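Local structure of peptidoglycan-N-acetylmuramic acid deacetylase PdaC (Bacillus subtilis subsp. subtilis str. 168, 6H8N) at residues T141-V146 / A166-E171. The protein removes the acetyl group from N-acetylmuramic acid residues of peptidoglycan, protecting the cell wall from lysozyme, and also deacylates chitin oligomers. The protein carries 1 engineered substitution. Numbering follows the deposited sequence.
Sequences TIVDRV and ADAADE
The carboxylate of Glu171 lies with one face over the fork of Val143, whose two methyls sit 3.8 Å (CG1) and 4.0 Å (CG2) from Glu171 CD. The two side chains cross at about a right angle, and Val143 meets the flat group and the CG methylene before it rather than an edge. Glu171 can lie there because CG stands anti to the backbone N (chi1 179°) and the chain beyond stays extended. One water is held by Asp144 OD1 and, by a weak bond, approaches Glu171 OE2 tilted out of the carboxylate plane toward the face that Val143 covers.

One turn before Glu171, Ala168 faces the same helix. Its small side chain lets the axes of segments 141-146 and 166-171 come within 8.9 Å, crossing at -41°. Val143 CG2 rests on Ala168, 3.7 Å from both CA and CB, while Ile142 CG2 meets Ala168 CB at 3.6 Å. The beta-branched pair thus straddles this methyl: in Ile142, chi1 of -61° puts CG1 beside the backbone N, which leaves CG2 anti to that N and facing Ala168.

Helices 139-149 and 163-178 flank strand 155-159 in the chain, within the NodB homology domain that forms the C-terminal, catalytic part of the enzyme. Near the active site, Ile142 also packs on Asp133, which by similarity raises the pKa of the catalytic histidine.

Methyl packing among Ile142, Val143 and Ala168 gives a buried hydrophobic seam, whereas Glu171 suits the margin, its aliphatic part covering Val143 while its OE2 forms a salt bridge with Lys175 of its own helix. That bridge probably offsets the cost of laying a charged group against methyls, leaving van der Waals packing, with one weakly held water at the margin, to join the helices.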
loop_
_atom_site.group_PDB
_atom_site.type_symbol
_atom_site.label_atom_id
_atom_site.label_comp_id
_atom_site.label_asym_id
_atom_site.label_seq_id
_atom_site.Cartn_x
_atom_site.Cartn_y
_atom_site.Cartn_z
ATOM N N THR A 141 -0.188 19.915 -6.085
ATOM C CA THR A 141 0.452 19.192 -7.180
ATOM C C THR A 141 0.199 17.694 -7.054
ATOM O O THR A 141 -0.123 17.029 -8.041
ATOM C CB THR A 141 1.951 19.484 -7.204
ATOM O OG1 THR A 141 2.159 20.880 -7.465
ATOM C CG2 THR A 141 2.662 18.677 -8.282
ATOM N N ILE A 142 0.343 17.160 -5.845
ATOM C CA ILE A 142 0.097 15.738 -5.602
ATOM C C ILE A 142 -1.365 15.391 -5.863
ATOM O O ILE A 142 -1.673 14.412 -6.557
ATOM C CB ILE A 142 0.523 15.366 -4.172
ATOM C CG1 ILE A 142 2.014 15.623 -3.955
ATOM C CG2 ILE A 142 0.173 13.914 -3.867
ATOM C CD1 ILE A 142 2.370 15.769 -2.506
ATOM N N VAL A 143 -2.292 16.166 -5.285
ATOM C CA VAL A 143 -3.713 15.898 -5.472
ATOM C C VAL A 143 -4.061 15.874 -6.949
ATOM O O VAL A 143 -4.748 14.967 -7.436
ATOM C CB VAL A 143 -4.559 16.944 -4.725
ATOM C CG1 VAL A 143 -6.023 16.807 -5.076
ATOM C CG2 VAL A 143 -4.374 16.845 -3.237
ATOM N N ASP A 144 -3.626 16.898 -7.685
ATOM C CA ASP A 144 -4.049 17.005 -9.074
ATOM C C ASP A 144 -3.470 15.877 -9.916
ATOM O O ASP A 144 -4.161 15.349 -10.795
ATOM C CB ASP A 144 -3.707 18.381 -9.652
ATOM C CG ASP A 144 -4.598 19.471 -9.098
ATOM O OD1 ASP A 144 -5.454 19.183 -8.245
ATOM O OD2 ASP A 144 -4.425 20.649 -9.507
ATOM N N ARG A 145 -2.223 15.482 -9.662
ATOM C CA ARG A 145 -1.632 14.369 -10.402
ATOM C C ARG A 145 -2.417 13.081 -10.140
ATOM O O ARG A 145 -2.775 12.345 -11.073
ATOM C CB ARG A 145 -0.153 14.196 -10.021
ATOM C CG ARG A 145 0.796 15.251 -10.573
ATOM C CD ARG A 145 2.293 14.959 -10.285
ATOM N NE ARG A 145 2.820 13.917 -11.178
ATOM C CZ ARG A 145 4.113 13.624 -11.359
ATOM N NH1 ARG A 145 4.460 12.664 -12.210
ATOM N NH2 ARG A 145 5.067 14.263 -10.695
ATOM N N VAL A 146 -2.726 12.808 -8.877
ATOM C CA VAL A 146 -3.475 11.597 -8.559
ATOM C C VAL A 146 -4.878 11.653 -9.153
ATOM O O VAL A 146 -5.345 10.695 -9.785
ATOM C CB VAL A 146 -3.514 11.359 -7.042
ATOM C CG1 VAL A 146 -4.494 10.238 -6.694
ATOM C CG2 VAL A 146 -2.119 11.065 -6.517
ATOM N N ALA A 166 0.411 13.630 3.522
ATOM C CA ALA A 166 -0.751 13.351 4.355
ATOM C C ALA A 166 -1.887 14.310 4.034
ATOM O O ALA A 166 -3.052 13.911 3.948
ATOM C CB ALA A 166 -0.374 13.429 5.830
ATOM N N ASP A 167 -1.572 15.589 3.877
ATOM C CA ASP A 167 -2.605 16.558 3.511
ATOM C C ASP A 167 -3.215 16.230 2.155
ATOM O O ASP A 167 -4.440 16.256 1.991
ATOM C CB ASP A 167 -2.036 17.981 3.524
ATOM C CG ASP A 167 -1.725 18.473 4.927
ATOM O OD1 ASP A 167 -2.266 17.931 5.913
ATOM O OD2 ASP A 167 -0.931 19.435 5.041
ATOM N N ALA A 168 -2.379 15.908 1.171
ATOM C CA ALA A 168 -2.886 15.500 -0.131
ATOM C C ALA A 168 -3.754 14.257 -0.017
ATOM O O ALA A 168 -4.808 14.169 -0.657
ATOM C CB ALA A 168 -1.732 15.269 -1.105
ATOM N N ALA A 169 -3.313 13.278 0.779
ATOM C CA ALA A 169 -4.071 12.039 0.916
ATOM C C ALA A 169 -5.463 12.296 1.468
ATOM O O ALA A 169 -6.423 11.647 1.045
ATOM C CB ALA A 169 -3.322 11.051 1.811
ATOM N N ASP A 170 -5.604 13.211 2.429
ATOM C CA ASP A 170 -6.945 13.515 2.931
ATOM C C ASP A 170 -7.855 13.996 1.816
ATOM O O ASP A 170 -9.004 13.548 1.703
ATOM C CB ASP A 170 -6.889 14.561 4.039
ATOM C CG ASP A 170 -8.276 14.896 4.577
ATOM O OD1 ASP A 170 -8.842 14.092 5.338
ATOM O OD2 ASP A 170 -8.834 15.960 4.206
ATOM N N GLU A 171 -7.372 14.932 0.997
ATOM C CA GLU A 171 -8.174 15.468 -0.091
ATOM C C GLU A 171 -8.458 14.403 -1.144
ATOM O O GLU A 171 -9.572 14.335 -1.679
ATOM C CB GLU A 171 -7.474 16.691 -0.693
ATOM C CG GLU A 171 -8.229 17.300 -1.844
ATOM C CD GLU A 171 -7.752 18.663 -2.257
ATOM O OE1 GLU A 171 -6.911 19.251 -1.565
ATOM O OE2 GLU A 171 -8.234 19.122 -3.307
HETATM O O HOH W 1 -6.461 20.559 -5.938
#